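Local coordinates for protein endoribonuclease ToxN (Bacillus thuringiensis, PDB 4ATO) that cleaves RNA at adenine-rich sequences as the toxin of a type III toxin-antitoxin system and is held inactive by its ToxI RNA pseudoknot, at residues A[50-55]-A[88-93]. Residues are numbered along the deposited sequence; the frame is centred on the assembly and turned at random.
Sequences DYFVPL and IPVPEK
Two neighbouring antiparallel strands of the central ToxN sheet, 51-56 and the end of 78-89, pair here through Tyr-51 with Pro-89 and Phe-52 with Ile-88. The latter is a hydrogen-bonded pair: Phe-52 N donates a hydrogen bond to Ile-88 O (2.8 Å), and Ile-88 N donates one to Phe-52 O. Pro-89 sits opposite Tyr-51 at a non-hydrogen-bonded position, where its lack of an N-H costs no bond to strand 51-56. Beyond it Val-90 N donates a hydrogen bond to Asp-50 O at 3.0 Å, nearly in line with the carbonyl (C=O...N 174°). On one face of the sheet the Tyr-51 and Pro-89 side chains lie side by side, and Pro-89 CB stands over one face of the Tyr-51 ring, offset toward its rim, in a CH-pi contact 4.1 Å from the centroid. Tyr-51 OH is hydrogen-bonded to Glu-163 OE2 of helix 159-169, which probably helps to hold the ring in place. On the other face lie Phe-52 and Ile-88; with CG anti to its carbonyl carbon, chi1 -65°, the Phe-52 ring is carried past the pair toward Val-90, the two side chains crossing at about a right angle with Phe-52 CD2 3.6 Å from Val-90 CB. His-10 meets that ring edge-to-face. Past the last direct bond, one water accepts from Asp-50 N and donates to Val-90 O at 2.7 Å, while a second donates to both Val-90 O and Asp-50 OD2. Where the strands part, hydration thus links backbone to backbone and backbone to carboxylate.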
loop_
_atom_site.group_PDB
_atom_site.type_symbol
_atom_site.label_atom_id
_atom_site.label_comp_id
_atom_site.label_asym_id
_atom_site.label_seq_id
_atom_site.Cartn_x
_atom_site.Cartn_y
_atom_site.Cartn_z
ATOM N N ASP A 50 19.458 12.679 26.883
ATOM C CA ASP A 50 18.107 12.860 26.361
ATOM C C ASP A 50 18.081 14.114 25.493
ATOM O O ASP A 50 18.333 15.216 25.984
ATOM C CB ASP A 50 17.104 13.016 27.506
ATOM C CG ASP A 50 16.993 11.770 28.370
ATOM O OD1 ASP A 50 16.928 10.651 27.816
ATOM O OD2 ASP A 50 16.969 11.912 29.609
ATOM N N TYR A 51 17.789 13.950 24.207
ATOM C CA TYR A 51 17.720 15.090 23.293
ATOM C C TYR A 51 16.295 15.526 23.001
ATOM O O TYR A 51 15.371 14.719 22.997
ATOM C CB TYR A 51 18.434 14.793 21.975
ATOM C CG TYR A 51 19.876 15.230 21.951
ATOM C CD1 TYR A 51 20.875 14.406 22.457
ATOM C CD2 TYR A 51 20.244 16.459 21.408
ATOM C CE1 TYR A 51 22.215 14.795 22.432
ATOM C CE2 TYR A 51 21.578 16.861 21.378
ATOM C CZ TYR A 51 22.561 16.020 21.898
ATOM O OH TYR A 51 23.888 16.394 21.872
ATOM N N PHE A 52 16.142 16.816 22.736
ATOM C CA PHE A 52 14.835 17.413 22.533
ATOM C C PHE A 52 14.886 18.364 21.353
ATOM O O PHE A 52 15.797 19.185 21.255
ATOM C CB PHE A 52 14.381 18.113 23.818
ATOM C CG PHE A 52 14.158 17.160 24.957
ATOM C CD1 PHE A 52 12.943 16.505 25.102
ATOM C CD2 PHE A 52 15.177 16.883 25.864
ATOM C CE1 PHE A 52 12.737 15.613 26.145
ATOM C CE2 PHE A 52 14.976 15.989 26.914
ATOM C CZ PHE A 52 13.759 15.359 27.055
ATOM N N VAL A 53 13.915 18.219 20.449
ATOM C CA VAL A 53 13.881 18.963 19.199
ATOM C C VAL A 53 12.816 20.050 19.266
ATOM O O VAL A 53 11.628 19.761 19.409
ATOM C CB VAL A 53 13.582 18.046 17.983
ATOM C CG1 VAL A 53 13.697 18.838 16.695
ATOM C CG2 VAL A 53 14.509 16.823 17.963
ATOM N N PRO A 54 13.238 21.308 19.150
ATOM C CA PRO A 54 12.334 22.452 19.306
ATOM C C PRO A 54 11.351 22.618 18.144
ATOM O O PRO A 54 11.694 22.359 16.998
ATOM C CB PRO A 54 13.295 23.650 19.352
ATOM C CG PRO A 54 14.517 23.176 18.572
ATOM C CD PRO A 54 14.637 21.718 18.909
ATOM N N LEU A 55 10.139 23.053 18.466
ATOM C CA LEU A 55 9.153 23.445 17.469
ATOM C C LEU A 55 9.215 24.939 17.214
ATOM O O LEU A 55 9.525 25.715 18.116
ATOM C CB LEU A 55 7.748 23.101 17.962
ATOM C CG LEU A 55 7.363 21.643 17.761
ATOM C CD1 LEU A 55 6.093 21.293 18.519
ATOM C CD2 LEU A 55 7.210 21.409 16.261
ATOM N N ILE A 88 18.683 19.933 21.410
ATOM C CA ILE A 88 19.523 20.141 22.584
ATOM C C ILE A 88 19.415 18.980 23.569
ATOM O O ILE A 88 18.375 18.320 23.649
ATOM C CB ILE A 88 19.165 21.450 23.338
ATOM C CG1 ILE A 88 17.692 21.452 23.754
ATOM C CG2 ILE A 88 19.464 22.665 22.491
ATOM C CD1 ILE A 88 17.335 22.601 24.674
ATOM N N PRO A 89 20.504 18.717 24.309
ATOM C CA PRO A 89 20.481 17.715 25.374
ATOM C C PRO A 89 19.968 18.379 26.638
ATOM O O PRO A 89 20.372 19.506 26.914
ATOM C CB PRO A 89 21.958 17.356 25.533
ATOM C CG PRO A 89 22.680 18.628 25.183
ATOM C CD PRO A 89 21.850 19.307 24.128
ATOM N N VAL A 90 19.073 17.720 27.369
ATOM C CA VAL A 90 18.460 18.311 28.555
ATOM C C VAL A 90 18.337 17.261 29.665
ATOM O O VAL A 90 17.926 16.136 29.400
ATOM C CB VAL A 90 17.045 18.884 28.234
ATOM C CG1 VAL A 90 16.428 19.542 29.457
ATOM C CG2 VAL A 90 17.109 19.877 27.096
ATOM N N PRO A 91 18.698 17.626 30.910
ATOM C CA PRO A 91 18.515 16.718 32.050
ATOM C C PRO A 91 17.046 16.646 32.461
ATOM O O PRO A 91 16.309 17.612 32.255
ATOM C CB PRO A 91 19.367 17.358 33.157
ATOM C CG PRO A 91 19.449 18.791 32.794
ATOM C CD PRO A 91 19.410 18.860 31.290
ATOM N N GLU A 92 16.631 15.520 33.033
ATOM C CA GLU A 92 15.207 15.255 33.250
ATOM C C GLU A 92 14.547 16.145 34.299
ATOM O O GLU A 92 13.320 16.198 34.396
ATOM C CB GLU A 92 14.958 13.771 33.552
ATOM C CG GLU A 92 15.810 13.192 34.668
ATOM C CD GLU A 92 15.774 11.668 34.703
ATOM O OE1 GLU A 92 15.362 11.053 33.694
ATOM O OE2 GLU A 92 16.163 11.085 35.740
ATOM N N LYS A 93 15.354 16.857 35.074
ATOM C CA LYS A 93 14.805 17.781 36.058
ATOM C C LYS A 93 14.522 19.141 35.433
ATOM O O LYS A 93 13.759 19.937 35.977
ATOM C CB LYS A 93 15.723 17.920 37.283
ATOM C CG LYS A 93 17.180 17.545 37.034
ATOM C CD LYS A 93 17.419 16.052 37.250
ATOM C CE LYS A 93 18.559 15.536 36.387
ATOM N NZ LYS A 93 18.587 14.052 36.377
HETATM O O HOH W 1 20.088 14.466 29.270
HETATM O O HOH W 2 15.486 14.476 30.117
#